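Local coordinates for protein parahox neighbor (Phaeodactylum tricornutum CCAP 1055/1, PDB 5Z5M) that probably carries out the last two steps from urate to (S)-allantoin, hydrolysing 5-hydroxyisourate and decarboxylating the resulting OHCU, at residues E47-L52 and R169-I174; S177-F182 and D276-H281; P264-I269 and W291-Y296; W245-G250 and V284-S289. All blocks are in the same frame, centred on the assembly; numbering follows the deposited sequence.

Contact 1: E47-L52 and R169-I174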
loop_
_atom_site.group_PDB
_atom_site.type_symbol
_atom_site.label_atom_id
_atom_site.label_comp_id
_atom_site.label_asym_id
_atom_site.label_seq_id
_atom_site.Cartn_x
_atom_site.Cartn_y
_atom_site.Cartn_z
ATOM N N GLU A 47 25.826 -24.273 -9.940
ATOM C CA GLU A 47 25.145 -25.332 -9.202
ATOM C C GLU A 47 23.647 -25.410 -9.493
ATOM O O GLU A 47 23.026 -26.445 -9.259
ATOM C CB GLU A 47 25.363 -25.146 -7.699
ATOM C CG GLU A 47 26.809 -25.297 -7.247
ATOM C CD GLU A 47 26.954 -25.249 -5.728
ATOM O OE1 GLU A 47 25.949 -24.974 -5.038
ATOM O OE2 GLU A 47 28.072 -25.486 -5.223
ATOM N N THR A 48 23.067 -24.323 -9.992
ATOM C CA THR A 48 21.623 -24.275 -10.217
ATOM C C THR A 48 21.287 -23.803 -11.630
ATOM O O THR A 48 22.146 -23.295 -12.350
ATOM C CB THR A 48 20.926 -23.337 -9.209
ATOM O OG1 THR A 48 21.416 -22.000 -9.383
ATOM C CG2 THR A 48 21.171 -23.791 -7.778
ATOM N N ILE A 49 20.031 -23.965 -12.030
ATOM C CA ILE A 49 19.635 -23.523 -13.359
ATOM C C ILE A 49 19.658 -21.991 -13.415
ATOM O O ILE A 49 19.966 -21.408 -14.459
ATOM C CB ILE A 49 18.248 -24.084 -13.760
ATOM C CG1 ILE A 49 17.957 -23.787 -15.236
ATOM C CG2 ILE A 49 17.154 -23.554 -12.853
ATOM C CD1 ILE A 49 16.680 -24.411 -15.743
ATOM N N SER A 50 19.391 -21.343 -12.283
ATOM C CA SER A 50 19.493 -19.886 -12.195
ATOM C C SER A 50 20.899 -19.407 -12.521
ATOM O O SER A 50 21.089 -18.480 -13.309
ATOM C CB SER A 50 19.105 -19.392 -10.802
ATOM O OG SER A 50 17.727 -19.572 -10.561
ATOM N N GLN A 51 21.887 -20.046 -11.900
ATOM C CA GLN A 51 23.280 -19.679 -12.116
ATOM C C GLN A 51 23.718 -19.950 -13.553
ATOM O O GLN A 51 24.512 -19.200 -14.122
ATOM C CB GLN A 51 24.179 -20.430 -11.131
ATOM C CG GLN A 51 24.024 -19.955 -9.692
ATOM C CD GLN A 51 24.733 -20.851 -8.697
ATOM O OE1 GLN A 51 25.173 -21.947 -9.036
ATOM N NE2 GLN A 51 24.842 -20.389 -7.459
ATOM N N LEU A 52 23.198 -21.026 -14.130
ATOM C CA LEU A 52 23.513 -21.370 -15.509
ATOM C C LEU A 52 22.979 -20.291 -16.453
ATOM O O LEU A 52 23.684 -19.832 -17.353
ATOM C CB LEU A 52 22.931 -22.745 -15.863
ATOM C CG LEU A 52 23.028 -23.138 -17.339
ATOM C CD1 LEU A 52 24.485 -23.113 -17.808
ATOM C CD2 LEU A 52 22.397 -24.500 -17.563
ATOM N N ARG A 169 13.660 -21.645 -22.650
ATOM C CA ARG A 169 14.221 -22.810 -23.323
ATOM C C ARG A 169 15.029 -23.684 -22.368
ATOM O O ARG A 169 14.971 -24.914 -22.443
ATOM C CB ARG A 169 15.086 -22.375 -24.501
ATOM C CG ARG A 169 14.283 -21.836 -25.668
ATOM C CD ARG A 169 15.198 -21.217 -26.707
ATOM N NE ARG A 169 14.459 -20.776 -27.883
ATOM C CZ ARG A 169 14.966 -19.991 -28.826
ATOM N NH1 ARG A 169 16.216 -19.555 -28.731
ATOM N NH2 ARG A 169 14.220 -19.641 -29.863
ATOM N N LEU A 170 15.779 -23.045 -21.473
ATOM C CA LEU A 170 16.545 -23.762 -20.454
ATOM C C LEU A 170 15.620 -24.580 -19.557
ATOM O O LEU A 170 15.921 -25.723 -19.219
ATOM C CB LEU A 170 17.367 -22.789 -19.599
ATOM C CG LEU A 170 18.671 -22.248 -20.191
ATOM C CD1 LEU A 170 19.189 -21.085 -19.355
ATOM C CD2 LEU A 170 19.724 -23.355 -20.281
ATOM N N LEU A 171 14.494 -23.982 -19.173
ATOM C CA LEU A 171 13.524 -24.645 -18.297
ATOM C C LEU A 171 12.910 -25.882 -18.954
ATOM O O LEU A 171 12.594 -26.865 -18.276
ATOM C CB LEU A 171 12.414 -23.673 -17.889
ATOM C CG LEU A 171 12.737 -22.673 -16.775
ATOM C CD1 LEU A 171 11.577 -21.717 -16.575
ATOM C CD2 LEU A 171 13.053 -23.393 -15.477
ATOM N N SER A 172 12.735 -25.834 -20.271
ATOM C CA SER A 172 12.076 -26.928 -20.979
ATOM C C SER A 172 13.039 -28.073 -21.284
ATOM O O SER A 172 12.617 -29.215 -21.463
ATOM C CB SER A 172 11.427 -26.423 -22.272
ATOM O OG SER A 172 12.403 -26.044 -23.225
ATOM N N LYS A 173 14.333 -27.773 -21.318
ATOM C CA LYS A 173 15.335 -28.790 -21.624
ATOM C C LYS A 173 15.924 -29.436 -20.376
ATOM O O LYS A 173 16.467 -30.539 -20.439
ATOM C CB LYS A 173 16.468 -28.190 -22.459
ATOM C CG LYS A 173 16.062 -27.796 -23.860
ATOM C CD LYS A 173 17.206 -27.098 -24.572
ATOM C CE LYS A 173 18.474 -27.931 -24.507
ATOM N NZ LYS A 173 18.284 -29.305 -25.047
ATOM N N ILE A 174 15.816 -28.748 -19.244
ATOM C CA ILE A 174 16.453 -29.204 -18.013
ATOM C C ILE A 174 15.433 -29.698 -16.985
ATOM O O ILE A 174 14.401 -29.067 -16.768
ATOM C CB ILE A 174 17.316 -28.076 -17.399
ATOM C CG1 ILE A 174 18.612 -27.916 -18.201
ATOM C CG2 ILE A 174 17.624 -28.355 -15.931
ATOM C CD1 ILE A 174 19.462 -26.737 -17.775
#
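Ile49 is stretched out, CG1 trans to its backbone N (chi1 -171°) and CD1 trans again, which drives the CD1 methyl straight at the last turn of the helix ending at Lys173. Leu52, one helical turn further on, also holds CG trans to N, its CD2 reaching toward the same helix. CD1 of Ile49 is the wedge: it meets Leu171 CD2 at 3.8 Å, the two side chains crossing at about a right angle, and lies 3.8 Å from the backbone O of Leu170. The side chains of Ile49 and Ile174 slide past each other in opposite directions, CD1 of Ile49 4.1 Å from CG2 of Ile174. Leu52 CD2 fills the other half of the interface, 3.7 Å from Ile174 CD1 and 4.0 Å from Leu170 CD2. The side chains that meet are all apolar, and Leu22, Phe21, Val7 and Trp167 close in around them. Polar groups organise the start of helix 49-61: Thr48 OG1 accepts from Gln51 N at 3.2 Å, and a weak return bond from Thr48 N to Gln51 OE1 (3.3 Å) closes a capping box. Glu47 N is a second, straighter donor to that OE1, at 2.6 Å and nearly in line with the C=O of the Gln51 side chain. The capped N-terminus packs on the C-terminal end of helix 151-173 within the all-helical OHCU decarboxylase part.

Contact 2: S177-F182 and D276-H281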
loop_
_atom_site.group_PDB
_atom_site.type_symbol
_atom_site.label_atom_id
_atom_site.label_comp_id
_atom_site.label_asym_id
_atom_site.label_seq_id
_atom_site.Cartn_x
_atom_site.Cartn_y
_atom_site.Cartn_z
ATOM N N SER A 177 13.295 -30.891 -11.230
ATOM C CA SER A 177 12.593 -31.531 -10.122
ATOM C C SER A 177 13.414 -31.490 -8.832
ATOM O O SER A 177 12.876 -31.691 -7.744
ATOM C CB SER A 177 12.240 -32.980 -10.472
ATOM O OG SER A 177 13.391 -33.801 -10.455
ATOM N N ASP A 178 14.709 -31.212 -8.955
ATOM C CA ASP A 178 15.582 -31.136 -7.788
ATOM C C ASP A 178 15.841 -29.698 -7.344
ATOM O O ASP A 178 16.668 -29.460 -6.459
ATOM C CB ASP A 178 16.916 -31.837 -8.066
ATOM C CG ASP A 178 17.711 -31.169 -9.174
ATOM O OD1 ASP A 178 17.104 -30.456 -10.003
ATOM O OD2 ASP A 178 18.945 -31.359 -9.214
ATOM N N ALA A 179 15.141 -28.743 -7.952
ATOM C CA ALA A 179 15.236 -27.351 -7.516
ATOM C C ALA A 179 14.749 -27.240 -6.078
ATOM O O ALA A 179 13.971 -28.073 -5.618
ATOM C CB ALA A 179 14.430 -26.434 -8.431
ATOM N N GLN A 180 15.191 -26.212 -5.365
ATOM C CA GLN A 180 14.894 -26.142 -3.939
ATOM C C GLN A 180 14.211 -24.836 -3.526
ATOM O O GLN A 180 14.299 -24.420 -2.375
ATOM C CB GLN A 180 16.185 -26.355 -3.139
ATOM C CG GLN A 180 16.665 -27.801 -3.174
ATOM C CD GLN A 180 18.034 -28.001 -2.548
ATOM O OE1 GLN A 180 19.056 -27.624 -3.123
ATOM N NE2 GLN A 180 18.061 -28.604 -1.364
ATOM N N GLY A 181 13.515 -24.199 -4.462
ATOM C CA GLY A 181 12.777 -22.994 -4.141
ATOM C C GLY A 181 11.531 -23.345 -3.345
ATOM O O GLY A 181 11.183 -24.518 -3.211
ATOM N N PHE A 182 10.858 -22.335 -2.810
ATOM C CA PHE A 182 9.634 -22.575 -2.053
ATOM C C PHE A 182 8.781 -21.323 -1.939
ATOM O O PHE A 182 9.239 -20.207 -2.221
ATOM C CB PHE A 182 9.954 -23.128 -0.650
ATOM C CG PHE A 182 10.794 -22.207 0.210
ATOM C CD1 PHE A 182 12.174 -22.154 0.056
ATOM C CD2 PHE A 182 10.207 -21.426 1.194
ATOM C CE1 PHE A 182 12.950 -21.316 0.845
ATOM C CE2 PHE A 182 10.976 -20.589 1.991
ATOM C CZ PHE A 182 12.352 -20.538 1.820
ATOM N N ASP A 276 8.086 -17.727 -11.623
ATOM C CA ASP A 276 8.919 -17.789 -12.821
ATOM C C ASP A 276 10.214 -18.592 -12.633
ATOM O O ASP A 276 10.830 -19.002 -13.612
ATOM C CB ASP A 276 9.261 -16.374 -13.283
ATOM C CG ASP A 276 10.026 -16.354 -14.598
ATOM O OD1 ASP A 276 9.464 -16.792 -15.626
ATOM O OD2 ASP A 276 11.196 -15.911 -14.601
ATOM N N ASN A 277 10.627 -18.819 -11.392
ATOM C CA ASN A 277 11.925 -19.451 -11.135
ATOM C C ASN A 277 11.859 -20.445 -9.973
ATOM O O ASN A 277 11.715 -20.051 -8.820
ATOM C CB ASN A 277 12.990 -18.373 -10.864
ATOM C CG ASN A 277 14.398 -18.952 -10.691
ATOM O OD1 ASN A 277 14.572 -20.144 -10.471
ATOM N ND2 ASN A 277 15.407 -18.091 -10.794
ATOM N N PRO A 278 12.005 -21.742 -10.281
ATOM C CA PRO A 278 11.857 -22.814 -9.289
ATOM C C PRO A 278 12.977 -22.860 -8.243
ATOM O O PRO A 278 12.834 -23.591 -7.263
ATOM C CB PRO A 278 11.859 -24.083 -10.147
ATOM C CG PRO A 278 12.582 -23.712 -11.393
ATOM C CD PRO A 278 12.307 -22.259 -11.627
ATOM N N ASP A 279 14.059 -22.111 -8.462
ATOM C CA ASP A 279 15.150 -21.980 -7.492
ATOM C C ASP A 279 14.844 -21.000 -6.362
ATOM O O ASP A 279 15.429 -21.090 -5.279
ATOM C CB ASP A 279 16.438 -21.511 -8.180
ATOM C CG ASP A 279 17.079 -22.580 -9.042
ATOM O OD1 ASP A 279 16.980 -23.780 -8.698
ATOM O OD2 ASP A 279 17.711 -22.205 -10.054
ATOM N N ASP A 280 13.947 -20.052 -6.626
ATOM C CA ASP A 280 13.768 -18.897 -5.743
ATOM C C ASP A 280 12.830 -19.128 -4.570
ATOM O O ASP A 280 11.936 -19.972 -4.626
ATOM C CB ASP A 280 13.251 -17.694 -6.537
ATOM C CG ASP A 280 14.326 -17.033 -7.372
ATOM O OD1 ASP A 280 15.518 -17.353 -7.178
ATOM O OD2 ASP A 280 13.976 -16.185 -8.220
ATOM N N HIS A 281 13.039 -18.349 -3.512
ATOM C CA HIS A 281 12.068 -18.228 -2.435
ATOM C C HIS A 281 11.076 -17.117 -2.781
ATOM O O HIS A 281 11.444 -15.943 -2.872
ATOM C CB HIS A 281 12.760 -17.928 -1.106
ATOM C CG HIS A 281 11.815 -17.635 0.016
ATOM N ND1 HIS A 281 12.209 -17.002 1.175
ATOM C CD2 HIS A 281 10.489 -17.885 0.159
ATOM C CE1 HIS A 281 11.172 -16.875 1.982
ATOM N NE2 HIS A 281 10.113 -17.402 1.386
HETATM O O HOH W 1 17.499 -24.726 -6.492
#
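The Phe182 and His281 rings lie in an offset stack, planes at 18° and centroids 4.0 Å apart, beside the parallel beta bridge that joins these two residues where strands 182-189 and 281-289 begin. The rings are displaced so that Phe182 CE2 sits over the imidazole, 3.3 Å from CD2 of His281, while His281 CB lies over the phenyl face toward its rim. The bridge puts both side chains on one face of the strand pair; Phe182 CG, between its backbone N and carbonyl carbon (chi1 60°), and His281 CG, trans to N, then turn the rings over each other. His281 NE2 has its polar partner in Thr184 OG1. Ahead of the bridge, Asn277 to Asp280 make a type I turn that carries an Asx turn, Asn277 OD1 taking Asp279 N. The turn offers two carbonyls to the other segment: Phe182 N bonds to Asp280 O at 3.2 Å, and Gly181 N makes a weaker, bent bond to Pro278 O. Ala179 CB rests against Pro278 CB at 3.9 Å. The carboxylate of Asp279 is shared: Ser50 is the partner of OD2, whereas OD1 accepts from a water, 2.5 Å away, that in turn accepts from Gln180 N.

Contact 3: P264-I269 and W291-Y296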
loop_
_atom_site.group_PDB
_atom_site.type_symbol
_atom_site.label_atom_id
_atom_site.label_comp_id
_atom_site.label_asym_id
_atom_site.label_seq_id
_atom_site.Cartn_x
_atom_site.Cartn_y
_atom_site.Cartn_z
ATOM N N PRO A 264 -20.140 -7.303 3.091
ATOM C CA PRO A 264 -18.802 -6.771 3.374
ATOM C C PRO A 264 -18.081 -6.290 2.116
ATOM O O PRO A 264 -18.184 -6.918 1.065
ATOM C CB PRO A 264 -18.072 -7.961 4.010
ATOM C CG PRO A 264 -18.832 -9.170 3.572
ATOM C CD PRO A 264 -20.259 -8.735 3.415
ATOM N N PHE A 265 -17.374 -5.172 2.227
ATOM C CA PHE A 265 -16.594 -4.675 1.099
ATOM C C PHE A 265 -15.564 -5.721 0.685
ATOM O O PHE A 265 -15.440 -6.049 -0.492
ATOM C CB PHE A 265 -15.918 -3.349 1.445
ATOM C CG PHE A 265 -15.059 -2.811 0.342
ATOM C CD1 PHE A 265 -15.632 -2.248 -0.787
ATOM C CD2 PHE A 265 -13.678 -2.884 0.425
ATOM C CE1 PHE A 265 -14.839 -1.771 -1.817
ATOM C CE2 PHE A 265 -12.880 -2.399 -0.597
ATOM C CZ PHE A 265 -13.461 -1.845 -1.720
ATOM N N LEU A 266 -14.856 -6.262 1.672
ATOM C CA LEU A 266 -13.914 -7.359 1.471
ATOM C C LEU A 266 -14.291 -8.531 2.359
ATOM O O LEU A 266 -14.453 -8.356 3.562
ATOM C CB LEU A 266 -12.485 -6.929 1.805
ATOM C CG LEU A 266 -11.789 -5.879 0.944
ATOM C CD1 LEU A 266 -10.363 -5.671 1.472
ATOM C CD2 LEU A 266 -11.780 -6.292 -0.520
ATOM N N ASP A 267 -14.442 -9.718 1.780
ATOM C CA ASP A 267 -14.536 -10.922 2.597
ATOM C C ASP A 267 -13.586 -11.980 2.046
ATOM O O ASP A 267 -12.537 -12.236 2.629
ATOM C CB ASP A 267 -15.979 -11.447 2.685
ATOM C CG ASP A 267 -16.682 -11.503 1.341
ATOM O OD1 ASP A 267 -16.008 -11.712 0.312
ATOM O OD2 ASP A 267 -17.923 -11.350 1.319
ATOM N N THR A 268 -13.928 -12.564 0.905
ATOM C CA THR A 268 -13.043 -13.527 0.264
ATOM C C THR A 268 -12.160 -12.837 -0.782
ATOM O O THR A 268 -12.664 -12.228 -1.717
ATOM C CB THR A 268 -13.850 -14.657 -0.392
ATOM O OG1 THR A 268 -14.683 -15.284 0.594
ATOM C CG2 THR A 268 -12.924 -15.685 -0.993
ATOM N N ILE A 269 -10.844 -12.937 -0.620
ATOM C CA ILE A 269 -9.912 -12.236 -1.505
ATOM C C ILE A 269 -9.086 -13.198 -2.347
ATOM O O ILE A 269 -8.307 -13.994 -1.806
ATOM C CB ILE A 269 -8.942 -11.333 -0.715
ATOM C CG1 ILE A 269 -9.707 -10.275 0.080
ATOM C CG2 ILE A 269 -7.910 -10.682 -1.655
ATOM C CD1 ILE A 269 -8.800 -9.337 0.861
ATOM N N TRP A 291 -11.203 -2.692 4.589
ATOM C CA TRP A 291 -11.456 -1.659 3.586
ATOM C C TRP A 291 -10.300 -1.470 2.614
ATOM O O TRP A 291 -10.320 -0.558 1.788
ATOM C CB TRP A 291 -11.758 -0.328 4.276
ATOM C CG TRP A 291 -12.705 -0.472 5.430
ATOM C CD1 TRP A 291 -12.376 -0.525 6.754
ATOM C CD2 TRP A 291 -14.134 -0.593 5.366
ATOM N NE1 TRP A 291 -13.509 -0.667 7.516
ATOM C CE2 TRP A 291 -14.602 -0.710 6.687
ATOM C CE3 TRP A 291 -15.062 -0.609 4.320
ATOM C CZ2 TRP A 291 -15.956 -0.845 6.993
ATOM C CZ3 TRP A 291 -16.413 -0.740 4.627
ATOM C CH2 TRP A 291 -16.842 -0.860 5.950
ATOM N N SER A 292 -9.298 -2.336 2.703
ATOM C CA SER A 292 -8.115 -2.187 1.859
ATOM C C SER A 292 -7.289 -3.453 1.850
ATOM O O SER A 292 -7.319 -4.228 2.806
ATOM C CB SER A 292 -7.262 -1.018 2.349
ATOM O OG SER A 292 -6.656 -1.345 3.593
ATOM N N PHE A 293 -6.536 -3.675 0.779
ATOM C CA PHE A 293 -5.542 -4.721 0.834
ATOM C C PHE A 293 -4.438 -4.482 -0.183
ATOM O O PHE A 293 -4.598 -3.716 -1.141
ATOM C CB PHE A 293 -6.177 -6.115 0.658
ATOM C CG PHE A 293 -6.622 -6.444 -0.742
ATOM C CD1 PHE A 293 -5.782 -7.125 -1.607
ATOM C CD2 PHE A 293 -7.905 -6.148 -1.164
ATOM C CE1 PHE A 293 -6.193 -7.457 -2.886
ATOM C CE2 PHE A 293 -8.329 -6.486 -2.441
ATOM C CZ PHE A 293 -7.470 -7.131 -3.305
ATOM N N SER A 294 -3.305 -5.125 0.062
ATOM C CA SER A 294 -2.161 -4.995 -0.827
ATOM C C SER A 294 -1.278 -6.230 -0.748
ATOM O O SER A 294 -1.349 -7.017 0.197
ATOM C CB SER A 294 -1.345 -3.745 -0.487
ATOM O OG SER A 294 -0.863 -3.794 0.843
ATOM N N THR A 295 -0.437 -6.394 -1.757
ATOM C CA THR A 295 0.500 -7.493 -1.787
ATOM C C THR A 295 1.702 -7.067 -2.610
ATOM O O THR A 295 1.687 -6.011 -3.255
ATOM C CB THR A 295 -0.120 -8.762 -2.387
ATOM O OG1 THR A 295 0.829 -9.831 -2.336
ATOM C CG2 THR A 295 -0.503 -8.522 -3.836
ATOM N N TYR A 296 2.740 -7.891 -2.573
ATOM C CA TYR A 296 3.960 -7.629 -3.327
ATOM C C TYR A 296 4.755 -8.916 -3.502
ATOM O O TYR A 296 4.510 -9.903 -2.808
ATOM C CB TYR A 296 4.813 -6.577 -2.617
ATOM C CG TYR A 296 5.197 -6.952 -1.198
ATOM C CD1 TYR A 296 6.359 -7.670 -0.937
ATOM C CD2 TYR A 296 4.407 -6.575 -0.118
ATOM C CE1 TYR A 296 6.721 -8.008 0.354
ATOM C CE2 TYR A 296 4.764 -6.911 1.180
ATOM C CZ TYR A 296 5.920 -7.625 1.407
ATOM O OH TYR A 296 6.279 -7.967 2.690
#
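Phe293 with Leu266 and Ile269 makes the close part of this contact. Ile269 lies along one face of the phenyl ring: its CG2 is 4.0 Å from the ring centroid and 17° off the normal, a CH-pi contact, and its CD1 reaches CD2 of Phe293 at 3.9 Å. Leu266 comes to the ring's edge instead, with CD1 3.6 Å from Phe293 CD2 and equally near the backbone O of Ser292. Phe293 CG stands between its backbone N and carbonyl carbon (chi1 74°), raising the ring toward both residues. The end at Phe265 and Trp291 is looser. Phe265 CB lies 4.1 Å from Trp291 CE3, and Phe265 CE2 is 4.0 Å from Trp291 O. Beside it the partly exposed Ser292 points its CB away from segment 264-269, and its hydroxyl pairs with Ser289 OG. In the transthyretin-like domain, the contact packs the start of strand 268-275 and the loop leading into it, at the border of the four-stranded antiparallel sheet, over strand 292-296 of the other sheet. Strand 292-296 lies next to strand 281-289 and pairs antiparallel with a strand of the second subunit, extending its sheet across that interface.

Contact 4: W245-G250 and V284-S289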
loop_
_atom_site.group_PDB
_atom_site.type_symbol
_atom_site.label_atom_id
_atom_site.label_comp_id
_atom_site.label_asym_id
_atom_site.label_seq_id
_atom_site.Cartn_x
_atom_site.Cartn_y
_atom_site.Cartn_z
ATOM N N TRP A 245 -4.065 -17.620 -4.589
ATOM C CA TRP A 245 -4.485 -17.746 -3.199
ATOM C C TRP A 245 -5.967 -17.433 -3.111
ATOM O O TRP A 245 -6.500 -16.670 -3.916
ATOM C CB TRP A 245 -3.766 -16.775 -2.254
ATOM C CG TRP A 245 -2.267 -16.859 -2.074
ATOM C CD1 TRP A 245 -1.355 -15.923 -2.469
ATOM C CD2 TRP A 245 -1.523 -17.871 -1.371
ATOM N NE1 TRP A 245 -0.091 -16.301 -2.091
ATOM C CE2 TRP A 245 -0.163 -17.496 -1.423
ATOM C CE3 TRP A 245 -1.868 -19.068 -0.736
ATOM C CZ2 TRP A 245 0.851 -18.271 -0.861
ATOM C CZ3 TRP A 245 -0.853 -19.839 -0.173
ATOM C CH2 TRP A 245 0.487 -19.434 -0.242
ATOM N N THR A 246 -6.618 -17.995 -2.104
ATOM C CA THR A 246 -7.932 -17.536 -1.686
ATOM C C THR A 246 -7.849 -17.237 -0.198
ATOM O O THR A 246 -7.649 -18.144 0.604
ATOM C CB THR A 246 -9.042 -18.578 -1.964
ATOM O OG1 THR A 246 -9.101 -18.861 -3.368
ATOM C CG2 THR A 246 -10.392 -18.044 -1.510
ATOM N N PHE A 247 -7.943 -15.961 0.165
ATOM C CA PHE A 247 -7.910 -15.562 1.566
ATOM C C PHE A 247 -9.327 -15.377 2.092
ATOM O O PHE A 247 -10.089 -14.568 1.559
ATOM C CB PHE A 247 -7.120 -14.266 1.752
ATOM C CG PHE A 247 -5.675 -14.373 1.359
ATOM C CD1 PHE A 247 -4.729 -14.824 2.265
ATOM C CD2 PHE A 247 -5.261 -14.002 0.092
ATOM C CE1 PHE A 247 -3.387 -14.913 1.912
ATOM C CE2 PHE A 247 -3.930 -14.085 -0.269
ATOM C CZ PHE A 247 -2.987 -14.547 0.644
ATOM N N PHE A 248 -9.686 -16.116 3.134
ATOM C CA PHE A 248 -11.035 -15.997 3.685
ATOM C C PHE A 248 -11.053 -14.961 4.801
ATOM O O PHE A 248 -11.145 -15.298 5.980
ATOM C CB PHE A 248 -11.537 -17.360 4.175
ATOM C CG PHE A 248 -11.765 -18.345 3.063
ATOM C CD1 PHE A 248 -10.745 -19.176 2.634
ATOM C CD2 PHE A 248 -12.990 -18.408 2.418
ATOM C CE1 PHE A 248 -10.947 -20.074 1.598
ATOM C CE2 PHE A 248 -13.199 -19.295 1.382
ATOM C CZ PHE A 248 -12.176 -20.129 0.969
ATOM N N CYS A 249 -10.971 -13.690 4.413
ATOM C CA CYS A 249 -10.802 -12.602 5.368
ATOM C C CYS A 249 -12.074 -12.272 6.128
ATOM O O CYS A 249 -12.013 -11.761 7.245
ATOM C CB CYS A 249 -10.296 -11.349 4.663
ATOM S SG CYS A 249 -8.666 -11.561 3.967
ATOM N N GLY A 250 -13.220 -12.543 5.509
ATOM C CA GLY A 250 -14.502 -12.306 6.149
ATOM C C GLY A 250 -14.640 -13.057 7.458
ATOM O O GLY A 250 -15.083 -12.493 8.461
ATOM N N VAL A 284 4.748 -14.333 -0.859
ATOM C CA VAL A 284 3.622 -13.569 -1.385
ATOM C C VAL A 284 2.583 -13.368 -0.296
ATOM O O VAL A 284 1.672 -14.179 -0.144
ATOM C CB VAL A 284 2.996 -14.270 -2.612
ATOM C CG1 VAL A 284 1.832 -13.441 -3.186
ATOM C CG2 VAL A 284 4.057 -14.497 -3.674
ATOM N N PRO A 285 2.737 -12.287 0.484
ATOM C CA PRO A 285 1.907 -11.989 1.649
ATOM C C PRO A 285 0.644 -11.191 1.322
ATOM O O PRO A 285 0.448 -10.755 0.186
ATOM C CB PRO A 285 2.845 -11.156 2.519
ATOM C CG PRO A 285 3.645 -10.384 1.525
ATOM C CD PRO A 285 3.795 -11.274 0.303
ATOM N N LEU A 286 -0.193 -11.001 2.336
ATOM C CA LEU A 286 -1.373 -10.155 2.236
ATOM C C LEU A 286 -1.372 -9.118 3.364
ATOM O O LEU A 286 -1.277 -9.472 4.544
ATOM C CB LEU A 286 -2.653 -11.005 2.297
ATOM C CG LEU A 286 -3.983 -10.249 2.250
ATOM C CD1 LEU A 286 -4.193 -9.642 0.865
ATOM C CD2 LEU A 286 -5.150 -11.151 2.636
ATOM N N LEU A 287 -1.466 -7.843 2.998
ATOM C CA LEU A 287 -1.706 -6.767 3.956
ATOM C C LEU A 287 -3.179 -6.414 3.856
ATOM O O LEU A 287 -3.636 -6.072 2.777
ATOM C CB LEU A 287 -0.838 -5.541 3.654
ATOM C CG LEU A 287 0.648 -5.520 4.033
ATOM C CD1 LEU A 287 1.430 -6.643 3.370
ATOM C CD2 LEU A 287 1.252 -4.166 3.677
ATOM N N VAL A 288 -3.938 -6.507 4.945
ATOM C CA VAL A 288 -5.386 -6.363 4.794
ATOM C C VAL A 288 -6.101 -5.670 5.965
ATOM O O VAL A 288 -5.727 -5.827 7.125
ATOM C CB VAL A 288 -6.032 -7.753 4.554
ATOM C CG1 VAL A 288 -5.798 -8.688 5.749
ATOM C CG2 VAL A 288 -7.513 -7.629 4.244
ATOM N N SER A 289 -7.113 -4.871 5.628
ATOM C CA SER A 289 -8.086 -4.353 6.585
ATOM C C SER A 289 -9.454 -4.656 5.971
ATOM O O SER A 289 -9.515 -5.177 4.857
ATOM C CB SER A 289 -7.880 -2.854 6.839
ATOM O OG SER A 289 -8.383 -2.063 5.769
#
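A single methyl of Leu286 is pressed against two different side chains: CD2 sits over the face of the Phe247 ring, 3.5 Å from CG, and also touches SG of Cys249 at 3.8 Å. Over the ring this is a CH-pi contact, 3.8 Å from methyl to centroid and 22° off the normal, with the methyl displaced toward the ring's CB end. Leu286 CB covers the far end of the same ring, 3.9 Å from CZ of Phe247, and the two side chains meet from opposite directions. With CG of Leu286 trans to N (chi1 178°) and chi2 at 69°, CD2 comes over the CG end of the ring while CB lies over CZ. The backbones themselves stay well apart, with CA atoms of Phe247 and Leu286 8.5 Å from each other, as expected for the two facing sheets of the transthyretin-like beta sandwich. Strand 241-248 belongs to one sheet and strand 281-289 to the other, and Trp245, Phe247 and Cys249 face Val284, Leu286 and Val288. At one end Trp245 turns the edge of its indole to Val284, whose CB lies in the ring plane and whose CG1 is 3.6 Å from NE1 of Trp245. Trp245 also stacks on Phe273, and Leu183 and Cys185 pack on it. At the other end, where the strand passes into helix 249-256, Cys249 SG lies 4.1 Å from Val288 CG2, with Ile269 and Met199 also touching the cysteine.

The four contacts trace the fusion from helical to beta domain. Contact 1 lies in the OHCU decarboxylase part; contact 2, centred about 11 Å away, joins the linker after helix 151-173 to the loop before strand 281-289. They touch through Ser50 OG, 2.7 Å from Asp279 OD2 and 2.8 Å from Asn277 ND2, a polar link between the domains. Contacts 3 and 4, centred about 6 Å apart, share the sandwich interior. Within each sheet their strands are neighbours, joined by probable hydrogen bonds: Ile269 O lies 2.8 Å from Phe247 N, and Thr295 OG1 2.7 Å from Pro285 O. Contact 1 is centred about 37 Å from contact 3. Strand 281-289 starts in contact 2 and runs on into contact 4.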